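Local structure of genome polyprotein (Rhinovirus C, 6KU8) at residues 18-21 and 26-29; 95-100 and 135-140. The protein acts as the 3C cysteine protease of a rhinovirus C, probably cleaving the viral polyprotein, and is held here with the peptide-like inhibitor rupintrivir. All blocks are in the same frame, centred on the assembly; numbering follows the deposited sequence.

Interaction 1: 18-21 and 26-29; sequences CHVI and GEFN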
loop_
_atom_site.group_PDB
_atom_site.type_symbol
_atom_site.label_atom_id
_atom_site.label_comp_id
_atom_site.label_asym_id
_atom_site.label_seq_id
_atom_site.Cartn_x
_atom_site.Cartn_y
_atom_site.Cartn_z
ATOM N N CYS A 18 -5.773 8.903 -0.023
ATOM C CA CYS A 18 -6.170 7.573 -0.464
ATOM C C CYS A 18 -7.437 7.613 -1.307
ATOM O O CYS A 18 -8.331 8.432 -1.081
ATOM C CB CYS A 18 -6.346 6.643 0.742
ATOM S SG CYS A 18 -4.713 6.287 1.533
ATOM N N HIS A 19 -7.499 6.692 -2.270
ATOM C CA HIS A 19 -8.563 6.599 -3.256
ATOM C C HIS A 19 -8.845 5.136 -3.562
ATOM O O HIS A 19 -7.976 4.267 -3.407
ATOM C CB HIS A 19 -8.196 7.351 -4.540
ATOM C CG HIS A 19 -7.852 8.786 -4.298
ATOM N ND1 HIS A 19 -8.777 9.800 -4.408
ATOM C CD2 HIS A 19 -6.699 9.368 -3.888
ATOM C CE1 HIS A 19 -8.203 10.952 -4.106
ATOM N NE2 HIS A 19 -6.941 10.718 -3.787
ATOM N N VAL A 20 -10.072 4.875 -4.002
ATOM C CA VAL A 20 -10.489 3.537 -4.403
ATOM C C VAL A 20 -10.065 3.330 -5.846
ATOM O O VAL A 20 -10.490 4.069 -6.737
ATOM C CB VAL A 20 -12.008 3.356 -4.258
ATOM C CG1 VAL A 20 -12.417 1.980 -4.730
ATOM C CG2 VAL A 20 -12.475 3.637 -2.824
ATOM N N ILE A 21 -9.241 2.322 -6.083
ATOM C CA ILE A 21 -8.815 1.957 -7.427
ATOM C C ILE A 21 -9.511 0.653 -7.780
ATOM O O ILE A 21 -9.535 -0.284 -6.973
ATOM C CB ILE A 21 -7.282 1.836 -7.512
ATOM C CG1 ILE A 21 -6.786 2.093 -8.934
ATOM C CG2 ILE A 21 -6.830 0.472 -7.045
ATOM C CD1 ILE A 21 -5.292 2.438 -9.000
ATOM N N GLY A 26 -10.580 -6.373 -8.833
ATOM C CA GLY A 26 -11.417 -5.863 -7.767
ATOM C C GLY A 26 -11.007 -4.476 -7.311
ATOM O O GLY A 26 -10.296 -3.738 -7.999
ATOM N N GLU A 27 -11.468 -4.128 -6.109
ATOM C CA GLU A 27 -11.239 -2.822 -5.509
ATOM C C GLU A 27 -10.027 -2.869 -4.586
ATOM O O GLU A 27 -9.895 -3.778 -3.766
ATOM C CB GLU A 27 -12.461 -2.359 -4.711
ATOM C CG GLU A 27 -13.589 -1.787 -5.538
ATOM C CD GLU A 27 -14.671 -1.161 -4.672
ATOM O OE1 GLU A 27 -14.721 -1.445 -3.450
ATOM O OE2 GLU A 27 -15.453 -0.364 -5.220
ATOM N N PHE A 28 -9.156 -1.879 -4.723
ATOM C CA PHE A 28 -7.962 -1.747 -3.902
ATOM C C PHE A 28 -7.919 -0.340 -3.338
ATOM O O PHE A 28 -8.547 0.580 -3.874
ATOM C CB PHE A 28 -6.672 -2.000 -4.699
ATOM C CG PHE A 28 -6.595 -3.365 -5.314
ATOM C CD1 PHE A 28 -7.285 -3.652 -6.485
ATOM C CD2 PHE A 28 -5.835 -4.364 -4.719
ATOM C CE1 PHE A 28 -7.225 -4.922 -7.046
ATOM C CE2 PHE A 28 -5.756 -5.625 -5.278
ATOM C CZ PHE A 28 -6.451 -5.912 -6.432
ATOM N N ASN A 29 -7.157 -0.182 -2.255
ATOM C CA ASN A 29 -6.812 1.142 -1.757
ATOM C C ASN A 29 -5.559 1.624 -2.472
ATOM O O ASN A 29 -4.584 0.878 -2.594
ATOM C CB ASN A 29 -6.580 1.150 -0.247
ATOM C CG ASN A 29 -6.252 2.531 0.269
ATOM O OD1 ASN A 29 -7.036 3.460 0.117
ATOM N ND2 ASN A 29 -5.087 2.674 0.883
#

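Interaction 2: 95-100 and 135-140; sequences EHQREW and TCRLLK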
loop_
_atom_site.group_PDB
_atom_site.type_symbol
_atom_site.label_atom_id
_atom_site.label_comp_id
_atom_site.label_asym_id
_atom_site.label_seq_id
_atom_site.Cartn_x
_atom_site.Cartn_y
_atom_site.Cartn_z
ATOM N N GLU A 95 13.207 4.910 6.456
ATOM C CA GLU A 95 14.315 4.682 5.537
ATOM C C GLU A 95 14.720 3.217 5.440
ATOM O O GLU A 95 15.247 2.799 4.403
ATOM C CB GLU A 95 15.525 5.536 5.940
ATOM C CG GLU A 95 15.350 6.996 5.535
ATOM C CD GLU A 95 16.599 7.820 5.738
ATOM O OE1 GLU A 95 17.171 7.786 6.849
ATOM O OE2 GLU A 95 17.007 8.501 4.779
ATOM N N HIS A 96 14.481 2.421 6.481
ATOM C CA HIS A 96 14.862 1.018 6.473
ATOM C C HIS A 96 13.732 0.178 7.050
ATOM O O HIS A 96 12.787 0.688 7.660
ATOM C CB HIS A 96 16.162 0.778 7.265
ATOM C CG HIS A 96 17.345 1.523 6.727
ATOM N ND1 HIS A 96 17.996 1.151 5.570
ATOM C CD2 HIS A 96 17.994 2.618 7.189
ATOM C CE1 HIS A 96 18.997 1.985 5.341
ATOM N NE2 HIS A 96 19.015 2.887 6.307
ATOM N N GLN A 97 13.848 -1.133 6.865
ATOM C CA GLN A 97 12.942 -2.055 7.528
ATOM C C GLN A 97 13.230 -2.071 9.020
ATOM O O GLN A 97 14.393 -2.099 9.431
ATOM C CB GLN A 97 13.095 -3.451 6.942
ATOM C CG GLN A 97 12.543 -3.591 5.544
ATOM C CD GLN A 97 12.684 -5.008 5.035
ATOM O OE1 GLN A 97 13.475 -5.277 4.125
ATOM N NE2 GLN A 97 11.931 -5.927 5.635
ATOM N N ARG A 98 12.172 -2.035 9.829
ATOM C CA ARG A 98 12.297 -2.049 11.280
ATOM C C ARG A 98 11.029 -2.663 11.870
ATOM O O ARG A 98 9.993 -2.749 11.210
ATOM C CB ARG A 98 12.561 -0.631 11.847
ATOM C CG ARG A 98 12.629 0.522 10.811
ATOM C CD ARG A 98 13.869 1.498 10.930
ATOM N NE ARG A 98 13.526 2.848 11.426
ATOM C CZ ARG A 98 13.633 4.015 10.764
ATOM N NH1 ARG A 98 14.096 4.093 9.516
ATOM N NH2 ARG A 98 13.263 5.141 11.381
ATOM N N GLU A 99 11.123 -3.111 13.119
ATOM C CA GLU A 99 9.932 -3.532 13.852
ATOM C C GLU A 99 9.167 -2.316 14.377
ATOM O O GLU A 99 9.765 -1.338 14.833
ATOM C CB GLU A 99 10.327 -4.464 15.002
ATOM C CG GLU A 99 9.200 -4.779 15.982
ATOM C CD GLU A 99 9.598 -5.823 17.009
ATOM O OE1 GLU A 99 10.504 -6.628 16.708
ATOM O OE2 GLU A 99 9.008 -5.834 18.111
ATOM N N TRP A 100 7.837 -2.374 14.311
ATOM C CA TRP A 100 6.968 -1.288 14.760
ATOM C C TRP A 100 5.921 -1.849 15.702
ATOM O O TRP A 100 5.393 -2.941 15.466
ATOM C CB TRP A 100 6.263 -0.575 13.587
ATOM C CG TRP A 100 7.239 0.010 12.638
ATOM C CD1 TRP A 100 7.833 -0.618 11.593
ATOM C CD2 TRP A 100 7.778 1.341 12.672
ATOM N NE1 TRP A 100 8.721 0.235 10.964
ATOM C CE2 TRP A 100 8.702 1.445 11.613
ATOM C CE3 TRP A 100 7.578 2.448 13.509
ATOM C CZ2 TRP A 100 9.414 2.619 11.351
ATOM C CZ3 TRP A 100 8.282 3.615 13.249
ATOM C CH2 TRP A 100 9.197 3.687 12.183
ATOM N N THR A 135 7.976 -12.797 -3.193
ATOM C CA THR A 135 7.758 -11.399 -2.844
ATOM C C THR A 135 8.694 -11.043 -1.700
ATOM O O THR A 135 8.687 -11.721 -0.671
ATOM C CB THR A 135 6.291 -11.158 -2.445
ATOM O OG1 THR A 135 5.418 -11.682 -3.461
ATOM C CG2 THR A 135 6.019 -9.674 -2.268
ATOM N N CYS A 136 9.500 -9.993 -1.870
ATOM C CA CYS A 136 10.536 -9.673 -0.897
ATOM C C CYS A 136 10.118 -8.516 0.013
ATOM O O CYS A 136 9.091 -7.868 -0.185
ATOM C CB CYS A 136 11.845 -9.328 -1.619
ATOM S SG CYS A 136 11.739 -7.796 -2.565
ATOM N N ARG A 137 10.942 -8.269 1.034
ATOM C CA ARG A 137 10.822 -7.076 1.876
ATOM C C ARG A 137 9.439 -6.947 2.510
ATOM O O ARG A 137 8.902 -5.844 2.646
ATOM C CB ARG A 137 11.163 -5.817 1.084
ATOM C CG ARG A 137 12.587 -5.828 0.490
ATOM C CD ARG A 137 12.885 -4.556 -0.288
ATOM N NE ARG A 137 14.267 -4.524 -0.754
ATOM C CZ ARG A 137 14.737 -3.702 -1.687
ATOM N NH1 ARG A 137 13.939 -2.811 -2.260
ATOM N NH2 ARG A 137 16.013 -3.785 -2.055
ATOM N N LEU A 138 8.860 -8.073 2.915
ATOM C CA LEU A 138 7.556 -8.066 3.569
ATOM C C LEU A 138 7.702 -7.820 5.063
ATOM O O LEU A 138 8.665 -8.275 5.687
ATOM C CB LEU A 138 6.832 -9.391 3.342
ATOM C CG LEU A 138 6.318 -9.581 1.917
ATOM C CD1 LEU A 138 5.805 -11.007 1.778
ATOM C CD2 LEU A 138 5.228 -8.550 1.619
ATOM N N LEU A 139 6.740 -7.084 5.625
ATOM C CA LEU A 139 6.537 -6.972 7.063
ATOM C C LEU A 139 5.314 -7.821 7.424
ATOM O O LEU A 139 4.346 -7.866 6.660
ATOM C CB LEU A 139 6.326 -5.508 7.476
ATOM C CG LEU A 139 7.312 -4.465 6.928
ATOM C CD1 LEU A 139 6.951 -3.038 7.373
ATOM C CD2 LEU A 139 8.727 -4.841 7.333
ATOM N N LYS A 140 5.369 -8.529 8.559
ATOM C CA LYS A 140 4.289 -9.439 8.931
ATOM C C LYS A 140 3.615 -8.974 10.215
ATOM O O LYS A 140 4.270 -8.448 11.121
ATOM C CB LYS A 140 4.795 -10.880 9.104
ATOM C CG LYS A 140 3.659 -11.921 9.276
ATOM C CD LYS A 140 3.707 -12.687 10.588
ATOM C CE LYS A 140 4.382 -11.933 11.697
ATOM N NZ LYS A 140 4.691 -12.809 12.871
#

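Interaction 1: 18-21 and 26-29
The carbonyl oxygen of Ile21 is gripped twice by the opposing strand. Phe28 N donates a hydrogen bond to Ile21 O over 2.8 Å, approaching with a C=O...N angle of 163°, and the CA-H of Glu27 adds a softer contact, Glu27 CA to Ile21 O being 3.4 Å. The return bond, Ile21 N to Phe28 O at 2.9 Å, makes Ile21 and Phe28 an antiparallel hydrogen-bonded pair; the next pair, Val20 with Asn29, is non-hydrogen-bonded. The two strands form the first hairpin, 18-23 with 26-34, of the six-stranded N-terminal barrel, as in chymotrypsin-like proteases. Gly26 suits the start of the second strand because its backbone angles would press any CB against the preceding carbonyl oxygen.

On one face, Ile21 CG2 meets Phe28 CB at 3.4 Å, a close apolar pairing of buried side chains. The Phe28 ring extends beyond this point to touch Ala44, Pro41, Cys150 and the inhibitor, so a flat, rigid hydrocarbon serves both hairpin and pocket. On the face of Val20 and Asn29, a valine methyl lies against the Glu27 carboxylate, Val20 CG1 to Glu27 OE2 3.9 Å, while Glu27 OE1 is hydrogen-bonded to Thr110.

With CG anti to the backbone N (chi1 -179°), the Asn29 amide lies beside Cys18. Its OD1 comes within 3.3 Å of Cys18 CB, and its ND2 makes a weak hydrogen bond of 3.7 Å to Cys18 SG, fairly straight at 159°. Asparagine suits this place because one amide nitrogen can donate to both Cys18 SG and Gly151 O, the latter being the stronger partner. Gly151 follows Cys150, the probable nucleophile of the Cys-His-Glu triad expected in this family.

Interaction 2: 95-100 and 135-140
Gln97 reaches from the loop 95-100 to lay its side-chain amide against the CB-CG base of Arg137 and a methyl of Leu139, beside the corner where the chain turns. Gln97 OE1 lies 3.8 Å from Arg137 CG, and Gln97 NE2 lies 3.8 Å from Leu139 CD2. One amide thus spans two residues of the other segment, its oxygen resting on the aliphatic base of the arginine and its nitrogen over a leucine methyl.

The loop belongs to the connection from the barrel to the second sheet, between strands 75-80 and 100-107, and a long, flexible, uncharged side chain suits a span from it to apolar atoms. With CG beside the backbone N (chi1 -71°), the extended chain carries the amide across the gap, the CA atoms of Gln97 and Arg137 being 7.9 Å apart. The final torsion, chi3 -111°, turns the amide so that its two ends face different neighbours. Arg137 also runs extended from CG to NE, crossing the glutamine at about a right angle; its guanidinium leads off to Tyr181, where NH1 is hydrogen-bonded to the hydroxyl, and its plane stands 57° from that of the amide.

Arg137 has a positive phi, which lets the chain turn between the strand ending near Cys136 and the strand 138-141, both paired with the long strand 115-130. Beyond this corner come consecutive leucines, pointing to opposite sides as neighbours on a strand do: Leu138 packs on Val165 and Tyr173, Leu139 on Val122, Val161 and Ala176.

Gln97 NE2 is 4.0 Å from Leu138 O, and no hydrogen bond joins the segments. Between them the contact is van der Waals in character, so shape and packing rather than a directed bond set the position of the amide.

In the fold
From the N terminus, the chain leaves helix 8-17 and enters interaction 1, which closes a very short loop as strand 18-23 turns back into strand 26-34 and starts the first barrel. The remaining barrel strands follow, and a connecting segment leads into the second sheet. Interaction 2 opens in that segment and closes some 35 residues later at the corner between strands 133-136 and 138-141. It fastens the loop between the two halves of the fold to the second sheet, whereas interaction 1 stays within the barrel. The contacts follow in series, neither nesting nor crossing, and lie on opposite sides of the chain's centre. Bound rupintrivir touches Phe28 in interaction 1 and Thr135 in the segment 135-140.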